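Long-range contacts in type ii site-specific deoxyribonuclease (Klebsiella pneumoniae, PDB 6EKR), which probably cleaves DNA at specific sites as a type II restriction endonuclease of the PD-(D/E)xK nuclease family: residues H21-T25 with I139-A143; V144-I149 with F289-Y294; F48-N52 with E270-E274; G262-I268 with I281-M286. The protein carries 2 engineered substitutions. All blocks are in the same frame, centred on the assembly; numbering follows the deposited sequence.

Three of the four contacts are buried and one lies at the surface. Contacts 1 and 2 share helix 132-148: its middle receives the start of helix 22-39 through one histidine bond and small apolar groups, while its C-terminal end meets helix 286-298 through apolar packing of aliphatic, selenomethionine and aromatic side chains. Contact 4 is bound mainly by backbone, joining the parallel strands 262-265 and 283-285, and the second leads directly into helix 286-298. Contacts 2 and 4 also meet where Asp292 forms a salt bridge with Arg284. Contact 3, which touches contact 4 through Tyr272, joins a hairpin turn to the loop after strand 262-265, and its chemistry is carboxylate to backbone N-H and lysine.

Contact 1. Residues H21-T25 with I139-A143; sequences HIPAT and IFMAA
Ile139 meets His21 with both its backbone and its side chain. Its carbonyl oxygen accepts a hydrogen bond from His21 NE2 at 3.0 Å; the bond is nearly straight, 166° at the hydrogen, and lies in the imidazole plane. The same oxygen takes the ordinary helical bond from Ala143 N, 2.8 Å from Ile139 O, with the two donors on opposite faces of the carbonyl. A histidine suits this buried place because its ring can fill apolar space while its N-H adds a second donor to a helical carbonyl. With chi1 at 75°, His21 CG sits between the backbone N and carbonyl carbon, which swings the ring toward helix 132-148. Ile139 CG2 touches both His21 CD2, at 3.5 Å, and Thr25 OG1, at 3.4 Å. Phe140 points away, toward helix 101-125, and adds little. Ala142 offers its small CB to the histidine ring. Ala143 then faces residues 21-25 directly: its CB lies 3.9 Å from Ile22 CG1 and 4.1 Å from Thr25 CG2, and so short a side chain lets the two backbones approach to 5.5 Å between Ile22 CA and Ala143 CA. The ring of Tyr15, in helix 3-16, meets the histidine ring with the planes inclined. This is helix-helix packing through a small residue, here seating the first turn of helix 22-39 on the middle of helix 132-148.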
loop_
_atom_site.group_PDB
_atom_site.type_symbol
_atom_site.label_atom_id
_atom_site.label_comp_id
_atom_site.label_asym_id
_atom_site.label_seq_id
_atom_site.Cartn_x
_atom_site.Cartn_y
_atom_site.Cartn_z
ATOM N N HIS A 21 16.541 26.159 2.600
ATOM C CA HIS A 21 17.151 24.994 1.955
ATOM C C HIS A 21 17.298 25.142 0.427
ATOM O O HIS A 21 17.944 24.311 -0.228
ATOM C CB HIS A 21 16.330 23.739 2.279
ATOM C CG HIS A 21 15.036 23.649 1.530
ATOM N ND1 HIS A 21 13.960 24.468 1.798
ATOM C CD2 HIS A 21 14.644 22.833 0.524
ATOM C CE1 HIS A 21 12.965 24.164 0.985
ATOM N NE2 HIS A 21 13.352 23.170 0.206
ATOM N N ILE A 22 16.704 26.194 -0.131
ATOM C CA ILE A 22 16.664 26.371 -1.575
ATOM C C ILE A 22 18.042 26.444 -2.264
ATOM O O ILE A 22 18.232 25.814 -3.314
ATOM C CB ILE A 22 15.761 27.551 -2.003
ATOM C CG1 ILE A 22 14.419 27.488 -1.262
ATOM C CG2 ILE A 22 15.530 27.509 -3.503
ATOM C CD1 ILE A 22 13.485 28.638 -1.552
ATOM N N PRO A 23 19.003 27.213 -1.702
ATOM C CA PRO A 23 20.325 27.181 -2.334
ATOM C C PRO A 23 20.882 25.766 -2.448
ATOM O O PRO A 23 21.319 25.381 -3.534
ATOM C CB PRO A 23 21.186 28.030 -1.397
ATOM C CG PRO A 23 20.222 28.973 -0.773
ATOM C CD PRO A 23 18.979 28.148 -0.559
ATOM N N ALA A 24 20.827 24.995 -1.358
ATOM C CA ALA A 24 21.442 23.660 -1.288
ATOM C C ALA A 24 20.753 22.660 -2.184
ATOM O O ALA A 24 21.340 21.645 -2.564
ATOM C CB ALA A 24 21.445 23.149 0.133
ATOM N N THR A 25 19.489 22.947 -2.494
ATOM C CA THR A 25 18.674 22.096 -3.359
ATOM C C THR A 25 18.925 22.420 -4.836
ATOM O O THR A 25 18.902 21.529 -5.680
ATOM C CB THR A 25 17.144 22.097 -2.961
ATOM O OG1 THR A 25 16.419 21.187 -3.792
ATOM C CG2 THR A 25 16.515 23.426 -3.149
ATOM N N ILE A 139 11.233 18.197 -1.480
ATOM C CA ILE A 139 12.147 19.303 -1.192
ATOM C C ILE A 139 12.123 20.376 -2.289
ATOM O O ILE A 139 12.055 21.585 -2.005
ATOM C CB ILE A 139 13.584 18.761 -1.068
ATOM C CG1 ILE A 139 13.796 18.107 0.286
ATOM C CG2 ILE A 139 14.634 19.856 -1.282
ATOM C CD1 ILE A 139 15.129 17.413 0.345
ATOM N N PHE A 140 12.197 19.908 -3.533
ATOM C CA PHE A 140 12.176 20.762 -4.697
ATOM C C PHE A 140 10.887 21.545 -4.778
ATOM O O PHE A 140 10.914 22.764 -4.942
ATOM C CB PHE A 140 12.323 19.928 -5.956
ATOM C CG PHE A 140 12.243 20.726 -7.212
ATOM C CD1 PHE A 140 13.281 21.586 -7.572
ATOM C CD2 PHE A 140 11.129 20.623 -8.042
ATOM C CE1 PHE A 140 13.213 22.327 -8.734
ATOM C CE2 PHE A 140 11.053 21.364 -9.212
ATOM C CZ PHE A 140 12.102 22.213 -9.559
HETATM N N MSE A 141 9.760 20.842 -4.674
HETATM C CA MSE A 141 8.463 21.470 -4.783
HETATM C C MSE A 141 8.263 22.449 -3.652
HETATM O O MSE A 141 7.722 23.531 -3.854
HETATM C CB MSE A 141 7.356 20.435 -4.802
HETATM C CG MSE A 141 7.268 19.683 -6.115
HETATM SE SE MSE A 141 7.390 20.825 -7.720
HETATM C CE MSE A 141 5.827 21.967 -7.389
ATOM N N ALA A 142 8.726 22.073 -2.466
ATOM C CA ALA A 142 8.648 22.932 -1.313
ATOM C C ALA A 142 9.475 24.167 -1.594
ATOM O O ALA A 142 9.096 25.272 -1.204
ATOM C CB ALA A 142 9.157 22.213 -0.091
ATOM N N ALA A 143 10.598 23.987 -2.288
ATOM C CA ALA A 143 11.391 25.127 -2.718
ATOM C C ALA A 143 10.568 26.049 -3.625
ATOM O O ALA A 143 10.378 27.222 -3.286
ATOM C CB ALA A 143 12.663 24.682 -3.394
#

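Contact 2. Residues V144-I149 with F289-Y294; sequences VLKWMI and FLFDIY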
loop_
_atom_site.group_PDB
_atom_site.type_symbol
_atom_site.label_atom_id
_atom_site.label_comp_id
_atom_site.label_asym_id
_atom_site.label_seq_id
_atom_site.Cartn_x
_atom_site.Cartn_y
_atom_site.Cartn_z
ATOM N N VAL A 144 10.053 25.520 -4.743
ATOM C CA VAL A 144 9.299 26.355 -5.697
ATOM C C VAL A 144 8.044 26.978 -5.075
ATOM O O VAL A 144 7.799 28.179 -5.254
ATOM C CB VAL A 144 8.986 25.686 -7.097
ATOM C CG1 VAL A 144 10.054 24.679 -7.503
ATOM C CG2 VAL A 144 7.602 25.060 -7.144
ATOM N N LEU A 145 7.254 26.194 -4.358
ATOM C CA LEU A 145 6.043 26.737 -3.763
ATOM C C LEU A 145 6.343 27.911 -2.842
ATOM O O LEU A 145 5.474 28.727 -2.566
ATOM C CB LEU A 145 5.273 25.657 -3.013
ATOM C CG LEU A 145 4.477 24.695 -3.891
ATOM C CD1 LEU A 145 3.762 23.671 -3.041
ATOM C CD2 LEU A 145 3.492 25.462 -4.735
ATOM N N LYS A 146 7.580 27.997 -2.375
ATOM C CA LYS A 146 7.977 29.065 -1.466
ATOM C C LYS A 146 8.324 30.340 -2.217
ATOM O O LYS A 146 8.123 31.439 -1.716
ATOM C CB LYS A 146 9.168 28.625 -0.621
ATOM C CG LYS A 146 9.576 29.619 0.438
ATOM C CD LYS A 146 8.659 29.546 1.639
ATOM C CE LYS A 146 9.180 30.405 2.773
ATOM N NZ LYS A 146 8.410 30.195 4.023
ATOM N N TRP A 147 8.855 30.189 -3.422
ATOM C CA TRP A 147 9.163 31.332 -4.258
ATOM C C TRP A 147 7.873 32.007 -4.672
ATOM O O TRP A 147 7.795 33.228 -4.770
ATOM C CB TRP A 147 9.899 30.892 -5.518
ATOM C CG TRP A 147 11.338 30.578 -5.321
ATOM C CD1 TRP A 147 12.161 31.080 -4.362
ATOM C CD2 TRP A 147 12.140 29.715 -6.129
ATOM N NE1 TRP A 147 13.424 30.570 -4.511
ATOM C CE2 TRP A 147 13.438 29.731 -5.592
ATOM C CE3 TRP A 147 11.886 28.928 -7.252
ATOM C CZ2 TRP A 147 14.476 28.987 -6.137
ATOM C CZ3 TRP A 147 12.916 28.191 -7.789
ATOM C CH2 TRP A 147 14.195 28.225 -7.234
HETATM N N MSE A 148 6.864 31.186 -4.923
HETATM C CA MSE A 148 5.622 31.635 -5.527
HETATM C C MSE A 148 4.694 32.346 -4.560
HETATM O O MSE A 148 4.378 33.515 -4.745
HETATM C CB MSE A 148 4.902 30.448 -6.144
HETATM C CG MSE A 148 3.740 30.829 -7.012
HETATM SE SE MSE A 148 3.010 29.255 -7.822
HETATM C CE MSE A 148 2.381 28.372 -6.219
ATOM N N ILE A 149 4.240 31.633 -3.542
ATOM C CA ILE A 149 3.342 32.214 -2.559
ATOM C C ILE A 149 4.082 32.350 -1.248
ATOM O O ILE A 149 3.812 31.611 -0.310
ATOM C CB ILE A 149 2.120 31.317 -2.330
ATOM C CG1 ILE A 149 2.575 29.915 -1.925
ATOM C CG2 ILE A 149 1.266 31.254 -3.577
ATOM C CD1 ILE A 149 1.464 28.906 -1.841
ATOM N N PHE A 289 -0.473 22.878 -12.058
ATOM C CA PHE A 289 -0.434 22.726 -10.609
ATOM C C PHE A 289 -0.104 24.026 -9.903
ATOM O O PHE A 289 -0.770 24.383 -8.939
ATOM C CB PHE A 289 0.585 21.655 -10.200
ATOM C CG PHE A 289 0.762 21.522 -8.703
ATOM C CD1 PHE A 289 -0.114 20.741 -7.952
ATOM C CD2 PHE A 289 1.795 22.182 -8.051
ATOM C CE1 PHE A 289 0.041 20.623 -6.579
ATOM C CE2 PHE A 289 1.947 22.072 -6.682
ATOM C CZ PHE A 289 1.069 21.289 -5.944
ATOM N N LEU A 290 0.926 24.720 -10.377
ATOM C CA LEU A 290 1.400 25.926 -9.709
ATOM C C LEU A 290 0.328 26.977 -9.731
ATOM O O LEU A 290 0.006 27.547 -8.692
ATOM C CB LEU A 290 2.684 26.453 -10.337
ATOM C CG LEU A 290 3.852 25.470 -10.342
ATOM C CD1 LEU A 290 4.911 25.917 -11.323
ATOM C CD2 LEU A 290 4.416 25.333 -8.937
ATOM N N PHE A 291 -0.245 27.209 -10.911
ATOM C CA PHE A 291 -1.325 28.182 -11.044
ATOM C C PHE A 291 -2.541 27.779 -10.202
ATOM O O PHE A 291 -3.083 28.605 -9.481
ATOM C CB PHE A 291 -1.717 28.429 -12.514
ATOM C CG PHE A 291 -2.987 29.229 -12.666
ATOM C CD1 PHE A 291 -2.979 30.611 -12.505
ATOM C CD2 PHE A 291 -4.202 28.591 -12.926
ATOM C CE1 PHE A 291 -4.162 31.346 -12.613
ATOM C CE2 PHE A 291 -5.390 29.315 -13.038
ATOM C CZ PHE A 291 -5.372 30.692 -12.883
ATOM N N ASP A 292 -2.964 26.521 -10.285
ATOM C CA ASP A 292 -4.096 26.079 -9.486
ATOM C C ASP A 292 -3.881 26.312 -7.989
ATOM O O ASP A 292 -4.784 26.785 -7.293
ATOM C CB ASP A 292 -4.422 24.618 -9.768
ATOM C CG ASP A 292 -5.014 24.414 -11.144
ATOM O OD1 ASP A 292 -5.836 25.250 -11.567
ATOM O OD2 ASP A 292 -4.672 23.416 -11.802
ATOM N N ILE A 293 -2.684 25.993 -7.508
ATOM C CA ILE A 293 -2.353 26.183 -6.102
ATOM C C ILE A 293 -2.358 27.670 -5.767
ATOM O O ILE A 293 -2.929 28.069 -4.760
ATOM C CB ILE A 293 -1.005 25.492 -5.719
ATOM C CG1 ILE A 293 -1.186 23.967 -5.634
ATOM C CG2 ILE A 293 -0.416 26.054 -4.416
ATOM C CD1 ILE A 293 -2.041 23.463 -4.471
ATOM N N TYR A 294 -1.744 28.483 -6.622
ATOM C CA TYR A 294 -1.717 29.924 -6.422
ATOM C C TYR A 294 -3.125 30.461 -6.422
ATOM O O TYR A 294 -3.517 31.199 -5.515
ATOM C CB TYR A 294 -0.933 30.600 -7.534
ATOM C CG TYR A 294 -0.961 32.113 -7.487
ATOM C CD1 TYR A 294 0.034 32.822 -6.823
ATOM C CD2 TYR A 294 -1.973 32.838 -8.121
ATOM C CE1 TYR A 294 0.028 34.201 -6.789
ATOM C CE2 TYR A 294 -1.992 34.215 -8.083
ATOM C CZ TYR A 294 -0.986 34.889 -7.420
ATOM O OH TYR A 294 -0.981 36.264 -7.376
#
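Leu290 O accepts the helical bond from Tyr294 N at 2.9 Å, and the selenomethionine Met148 lies against the same oxygen, its CE 3.5 Å from Leu290 O. That approach is van der Waals contact, which a long, flexible side chain can make even with a carbonyl already used by its helix. Met148 leaves its helix with CG anti to the backbone N (chi1 -169°), runs out straight, and bends only at chi3. Its selenium thereby rests 3.8 Å from Leu290 CB, and the methyl turns toward Ile293 CG2.

The segments belong to the C-terminal end of helix 132-148 and to helix 286-298; the axes of 144-148 and 289-294 approach to 11.2 Å and cross at -50°. Ile193 of strand 190-194 touches Leu145, Phe289 and Ile293, which places this side of the helix pair against the five-stranded mixed sheet.

Branched aliphatic side chains supply much of the remaining packing. Val144 CG2 meets Leu290 CD2 at 3.7 Å, the two side chains crossing at about a right angle. Leu145 reaches in with one methyl, CD2, which lies 4.0 Å from Ile293 CG2 and also approaches the Phe289 ring. Ile149, where the chain leaves helical geometry, slides past Tyr294 in the opposite direction and places CG2 3.8 Å from Tyr294 CD1.

Contact 3. Residues F48-N52 with E270-E274; sequences FNGKN and ERYLE
Glu270 reaches across to the turn around Gly50, Lys51 and Asn52 as an extended arm. Its CB starts beside the Phe48 ring, 4.1 Å from Phe48 CE2. With CG anti to the backbone N (chi1 170°) and chi2 again near 180°, the chain runs straight on through CG, bringing CD up to the backbone of the turn. There the carboxylate divides its two oxygens between successive N-H groups. OE2 accepts from Lys51 N at 2.9 Å, the donor standing above the carboxylate plane; this bond is bent, 132° at the hydrogen. The same oxygen lies at the edge of the Phe48 ring, 3.5 Å from Phe48 CE2, where the slightly positive C-H rim suits an anion. It also comes close to the CA of Gly50, a residue with no side chain to stand in the way. OE1 accepts from Asn52 N at 2.7 Å on its syn side, and the Asn52 side chain adds a weak bond through ND2.

The turn links strands 41-49 and 53-61 into a hairpin and is closed internally by Gly50 N bonding to Asn52 O at 2.8 Å. The Lys51 side chain crosses that of Glu270 obliquely and, extended beyond CG, meets Glu274 coming from the opposite direction, with a salt bridge from Lys51 NZ to Glu274 OE2 at 3.2 Å. Glu274 occupies the N-cap position of helix 275-278. Both partners of that bridge also touch a crystal neighbour, so its exact geometry may partly reflect the lattice.

A carboxylate shared among several N-H donors is probably stabilised in its charged form, giving this exposed hairpin end a polar tie to the 270-274 loop.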
loop_
_atom_site.group_PDB
_atom_site.type_symbol
_atom_site.label_atom_id
_atom_site.label_comp_id
_atom_site.label_asym_id
_atom_site.label_seq_id
_atom_site.Cartn_x
_atom_site.Cartn_y
_atom_site.Cartn_z
ATOM N N PHE A 48 5.548 3.852 -25.328
ATOM C CA PHE A 48 4.224 3.452 -24.886
ATOM C C PHE A 48 3.321 3.464 -26.109
ATOM O O PHE A 48 3.443 4.345 -26.977
ATOM C CB PHE A 48 3.677 4.390 -23.800
ATOM C CG PHE A 48 2.200 4.246 -23.561
ATOM C CD1 PHE A 48 1.702 3.180 -22.810
ATOM C CD2 PHE A 48 1.308 5.168 -24.092
ATOM C CE1 PHE A 48 0.335 3.029 -22.583
ATOM C CE2 PHE A 48 -0.067 5.031 -23.875
ATOM C CZ PHE A 48 -0.552 3.953 -23.112
ATOM N N ASN A 49 2.414 2.496 -26.175
ATOM C CA ASN A 49 1.451 2.454 -27.260
ATOM C C ASN A 49 0.004 2.289 -26.810
ATOM O O ASN A 49 -0.356 1.284 -26.188
ATOM C CB ASN A 49 1.846 1.376 -28.278
ATOM C CG ASN A 49 3.101 1.749 -29.068
ATOM O OD1 ASN A 49 4.060 0.977 -29.124
ATOM N ND2 ASN A 49 3.098 2.935 -29.675
ATOM N N GLY A 50 -0.814 3.291 -27.123
ATOM C CA GLY A 50 -2.261 3.228 -26.895
ATOM C C GLY A 50 -3.015 3.899 -28.032
ATOM O O GLY A 50 -2.759 3.619 -29.207
ATOM N N LYS A 51 -3.940 4.795 -27.689
ATOM C CA LYS A 51 -4.593 5.641 -28.690
ATOM C C LYS A 51 -3.544 6.391 -29.514
ATOM O O LYS A 51 -3.718 6.609 -30.710
ATOM C CB LYS A 51 -5.576 6.622 -28.040
ATOM C CG LYS A 51 -6.721 5.938 -27.314
ATOM C CD LYS A 51 -7.967 6.805 -27.210
ATOM C CE LYS A 51 -9.069 6.035 -26.482
ATOM N NZ LYS A 51 -10.365 6.781 -26.406
ATOM N N ASN A 52 -2.454 6.783 -28.861
ATOM C CA ASN A 52 -1.295 7.339 -29.548
ATOM C C ASN A 52 -0.019 6.590 -29.181
ATOM O O ASN A 52 -0.045 5.633 -28.393
ATOM C CB ASN A 52 -1.145 8.825 -29.237
ATOM C CG ASN A 52 -2.315 9.642 -29.739
ATOM O OD1 ASN A 52 -2.383 9.989 -30.918
ATOM N ND2 ASN A 52 -3.244 9.961 -28.842
ATOM N N GLU A 270 -1.952 8.755 -20.847
ATOM C CA GLU A 270 -3.002 8.916 -21.840
ATOM C C GLU A 270 -4.373 8.438 -21.359
ATOM O O GLU A 270 -5.378 9.093 -21.648
ATOM C CB GLU A 270 -2.588 8.189 -23.107
ATOM C CG GLU A 270 -3.656 8.052 -24.161
ATOM C CD GLU A 270 -3.191 7.154 -25.281
ATOM O OE1 GLU A 270 -2.723 7.690 -26.314
ATOM O OE2 GLU A 270 -3.263 5.915 -25.104
ATOM N N ARG A 271 -4.415 7.328 -20.615
ATOM C CA ARG A 271 -5.676 6.813 -20.073
ATOM C C ARG A 271 -6.381 7.807 -19.154
ATOM O O ARG A 271 -7.603 7.897 -19.164
ATOM C CB ARG A 271 -5.463 5.484 -19.342
ATOM C CG ARG A 271 -6.734 4.840 -18.748
ATOM C CD ARG A 271 -7.799 4.559 -19.806
ATOM N NE ARG A 271 -9.084 4.149 -19.235
ATOM C CZ ARG A 271 -10.050 4.986 -18.853
ATOM N NH1 ARG A 271 -9.891 6.296 -18.960
ATOM N NH2 ARG A 271 -11.180 4.512 -18.348
ATOM N N TYR A 272 -5.615 8.556 -18.366
ATOM C CA TYR A 272 -6.202 9.499 -17.419
ATOM C C TYR A 272 -6.710 10.795 -18.078
ATOM O O TYR A 272 -7.229 11.677 -17.388
ATOM C CB TYR A 272 -5.242 9.807 -16.254
ATOM C CG TYR A 272 -5.043 8.680 -15.247
ATOM C CD1 TYR A 272 -5.849 7.546 -15.258
ATOM C CD2 TYR A 272 -4.056 8.761 -14.268
ATOM C CE1 TYR A 272 -5.674 6.517 -14.330
ATOM C CE2 TYR A 272 -3.863 7.728 -13.340
ATOM C CZ TYR A 272 -4.678 6.610 -13.376
ATOM O OH TYR A 272 -4.520 5.590 -12.464
ATOM N N LEU A 273 -6.590 10.906 -19.399
ATOM C CA LEU A 273 -7.064 12.107 -20.097
ATOM C C LEU A 273 -8.534 12.040 -20.551
ATOM O O LEU A 273 -9.058 12.979 -21.160
ATOM C CB LEU A 273 -6.132 12.452 -21.265
ATOM C CG LEU A 273 -4.878 13.227 -20.832
ATOM C CD1 LEU A 273 -4.071 13.705 -22.026
ATOM C CD2 LEU A 273 -5.241 14.407 -19.914
ATOM N N GLU A 274 -9.189 10.930 -20.223
ATOM C CA GLU A 274 -10.537 10.628 -20.671
ATOM C C GLU A 274 -11.595 11.188 -19.722
ATOM O O GLU A 274 -11.334 11.377 -18.527
ATOM C CB GLU A 274 -10.700 9.111 -20.767
ATOM C CG GLU A 274 -9.681 8.409 -21.646
ATOM C CD GLU A 274 -9.970 8.552 -23.122
ATOM O OE1 GLU A 274 -11.100 8.933 -23.485
ATOM O OE2 GLU A 274 -9.065 8.278 -23.933
#

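Contact 4. Residues G262-I268 with I281-M286; sequences GMYYCDI and IPVRTM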
loop_
_atom_site.group_PDB
_atom_site.type_symbol
_atom_site.label_atom_id
_atom_site.label_comp_id
_atom_site.label_asym_id
_atom_site.label_seq_id
_atom_site.Cartn_x
_atom_site.Cartn_y
_atom_site.Cartn_z
ATOM N N GLY A 262 -7.571 17.855 -7.303
ATOM C CA GLY A 262 -6.908 17.626 -8.572
ATOM C C GLY A 262 -5.817 16.588 -8.529
ATOM O O GLY A 262 -5.323 16.228 -7.457
HETATM N N MSE A 263 -5.468 16.115 -9.725
HETATM C CA MSE A 263 -4.382 15.183 -9.973
HETATM C C MSE A 263 -3.450 15.780 -11.014
HETATM O O MSE A 263 -3.888 16.198 -12.090
HETATM C CB MSE A 263 -4.941 13.875 -10.509
HETATM C CG MSE A 263 -5.138 12.791 -9.461
HETATM SE SE MSE A 263 -5.978 11.207 -10.271
HETATM C CE MSE A 263 -5.196 11.317 -12.066
ATOM N N TYR A 264 -2.160 15.820 -10.709
ATOM C CA TYR A 264 -1.224 16.510 -11.584
ATOM C C TYR A 264 -0.043 15.628 -11.966
ATOM O O TYR A 264 0.502 14.899 -11.133
ATOM C CB TYR A 264 -0.776 17.826 -10.936
ATOM C CG TYR A 264 -1.936 18.734 -10.544
ATOM C CD1 TYR A 264 -2.359 19.758 -11.383
ATOM C CD2 TYR A 264 -2.621 18.552 -9.343
ATOM C CE1 TYR A 264 -3.418 20.578 -11.039
ATOM C CE2 TYR A 264 -3.684 19.367 -8.995
ATOM C CZ TYR A 264 -4.073 20.379 -9.848
ATOM O OH TYR A 264 -5.121 21.194 -9.508
ATOM N N TYR A 265 0.328 15.684 -13.242
ATOM C CA TYR A 265 1.448 14.918 -13.758
ATOM C C TYR A 265 2.292 15.759 -14.690
ATOM O O TYR A 265 1.785 16.615 -15.397
ATOM C CB TYR A 265 0.963 13.707 -14.548
ATOM C CG TYR A 265 0.311 12.611 -13.743
ATOM C CD1 TYR A 265 1.063 11.558 -13.218
ATOM C CD2 TYR A 265 -1.067 12.608 -13.536
ATOM C CE1 TYR A 265 0.455 10.542 -12.486
ATOM C CE2 TYR A 265 -1.686 11.600 -12.810
ATOM C CZ TYR A 265 -0.928 10.571 -12.289
ATOM O OH TYR A 265 -1.559 9.583 -11.577
ATOM N N CYS A 266 3.590 15.502 -14.688
ATOM C CA CYS A 266 4.460 16.032 -15.707
ATOM C C CYS A 266 4.152 15.284 -16.978
ATOM O O CYS A 266 4.021 15.873 -18.050
ATOM C CB CYS A 266 5.913 15.789 -15.331
ATOM S SG CYS A 266 6.574 17.022 -14.259
ATOM N N ASP A 267 4.031 13.971 -16.829
ATOM C CA ASP A 267 3.792 13.069 -17.924
ATOM C C ASP A 267 2.473 12.384 -17.621
ATOM O O ASP A 267 2.442 11.333 -16.997
ATOM C CB ASP A 267 4.957 12.078 -18.006
ATOM C CG ASP A 267 4.782 11.024 -19.082
ATOM O OD1 ASP A 267 3.799 11.061 -19.857
ATOM O OD2 ASP A 267 5.658 10.140 -19.151
ATOM N N ILE A 268 1.380 13.011 -18.048
ATOM C CA ILE A 268 0.040 12.490 -17.805
ATOM C C ILE A 268 -0.169 11.228 -18.624
ATOM O O ILE A 268 0.005 11.256 -19.849
ATOM C CB ILE A 268 -1.060 13.495 -18.164
ATOM C CG1 ILE A 268 -0.920 14.771 -17.337
ATOM C CG2 ILE A 268 -2.414 12.883 -17.889
ATOM C CD1 ILE A 268 -1.536 16.001 -17.978
ATOM N N ILE A 281 -12.854 14.367 -11.596
ATOM C CA ILE A 281 -11.630 14.941 -11.003
ATOM C C ILE A 281 -10.707 15.599 -12.040
ATOM O O ILE A 281 -10.369 14.989 -13.055
ATOM C CB ILE A 281 -10.836 13.923 -10.114
ATOM C CG1 ILE A 281 -9.637 14.593 -9.448
ATOM C CG2 ILE A 281 -10.377 12.711 -10.905
ATOM C CD1 ILE A 281 -9.113 13.856 -8.227
ATOM N N PRO A 282 -10.315 16.858 -11.794
ATOM C CA PRO A 282 -9.304 17.497 -12.633
ATOM C C PRO A 282 -8.011 16.672 -12.730
ATOM O O PRO A 282 -7.489 16.189 -11.722
ATOM C CB PRO A 282 -9.046 18.830 -11.910
ATOM C CG PRO A 282 -10.308 19.098 -11.156
ATOM C CD PRO A 282 -10.808 17.763 -10.734
ATOM N N VAL A 283 -7.527 16.500 -13.954
ATOM C CA VAL A 283 -6.285 15.786 -14.228
ATOM C C VAL A 283 -5.477 16.749 -15.064
ATOM O O VAL A 283 -5.624 16.796 -16.288
ATOM C CB VAL A 283 -6.519 14.479 -15.035
ATOM C CG1 VAL A 283 -5.221 13.703 -15.203
ATOM C CG2 VAL A 283 -7.582 13.620 -14.385
ATOM N N ARG A 284 -4.646 17.541 -14.401
ATOM C CA ARG A 284 -3.940 18.620 -15.082
ATOM C C ARG A 284 -2.421 18.399 -15.055
ATOM O O ARG A 284 -1.964 17.277 -14.919
ATOM C CB ARG A 284 -4.353 19.995 -14.513
ATOM C CG ARG A 284 -5.866 20.250 -14.396
ATOM C CD ARG A 284 -6.165 21.732 -14.580
ATOM N NE ARG A 284 -7.548 22.103 -14.261
ATOM C CZ ARG A 284 -7.954 22.561 -13.075
ATOM N NH1 ARG A 284 -7.089 22.706 -12.080
ATOM N NH2 ARG A 284 -9.228 22.872 -12.869
ATOM N N THR A 285 -1.648 19.472 -15.172
ATOM C CA THR A 285 -0.211 19.392 -15.426
ATOM C C THR A 285 0.551 19.961 -14.231
ATOM O O THR A 285 -0.055 20.630 -13.386
ATOM C CB THR A 285 0.106 20.160 -16.729
ATOM O OG1 THR A 285 -0.404 19.420 -17.840
ATOM C CG2 THR A 285 1.556 20.309 -16.945
HETATM N N MSE A 286 1.856 19.692 -14.128
HETATM C CA MSE A 286 2.646 20.252 -13.020
HETATM C C MSE A 286 2.829 21.760 -13.152
HETATM O O MSE A 286 2.947 22.463 -12.149
HETATM C CB MSE A 286 3.993 19.545 -12.839
HETATM C CG MSE A 286 3.933 18.248 -12.024
HETATM SE SE MSE A 286 2.950 18.392 -10.336
HETATM C CE MSE A 286 4.079 19.707 -9.437
#
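Strands 262-265 and 283-285 are the two parallel strands of a beta-alpha-beta unit whose connection carries helix 275-278; Met263 pairs with Val283 and Tyr264 with Arg284. Met263 N donates to Pro282 O at 2.8 Å, and Arg284 N donates to Met263 O, also at 2.8 Å. Next in the ladder, Tyr265 N reaches Arg284 O at a longer 3.3 Å. Pro282, lacking an N-H, can still serve as an acceptor at the start of the pairing.

Side chains alternate between the faces of the sheet. Met263, a selenomethionine, and Val283 lie side by side on one, with Met263 CE 3.9 Å from Val283 CG1; Ile268 CG2 closes on the same Val283 methyl at 4.0 Å. Tyr264 and Arg284 lie together on the other face, Arg284 CB 3.6 Å from Tyr264 CE1. With Tyr264 CG beside its own backbone N (chi1 -55°), the ring's edge is brought to Thr285 O. Beyond the ring, Asp292 OD2 forms a salt bridge with Arg284 NH1 and probably a hydrogen bond with Tyr264 OH, and Pro282 CB covers one face of the guanidinium. Met286 selenium packs on Tyr264 CB at 3.8 Å.

Strand 262-265 bonds on its other side to strand 222-227, while 283-285 is an outermost strand of the five-stranded mixed sheet within this chain. Helix 247-257 touches Met263, and helix 286-298 lies over the Tyr264 face through Phe289.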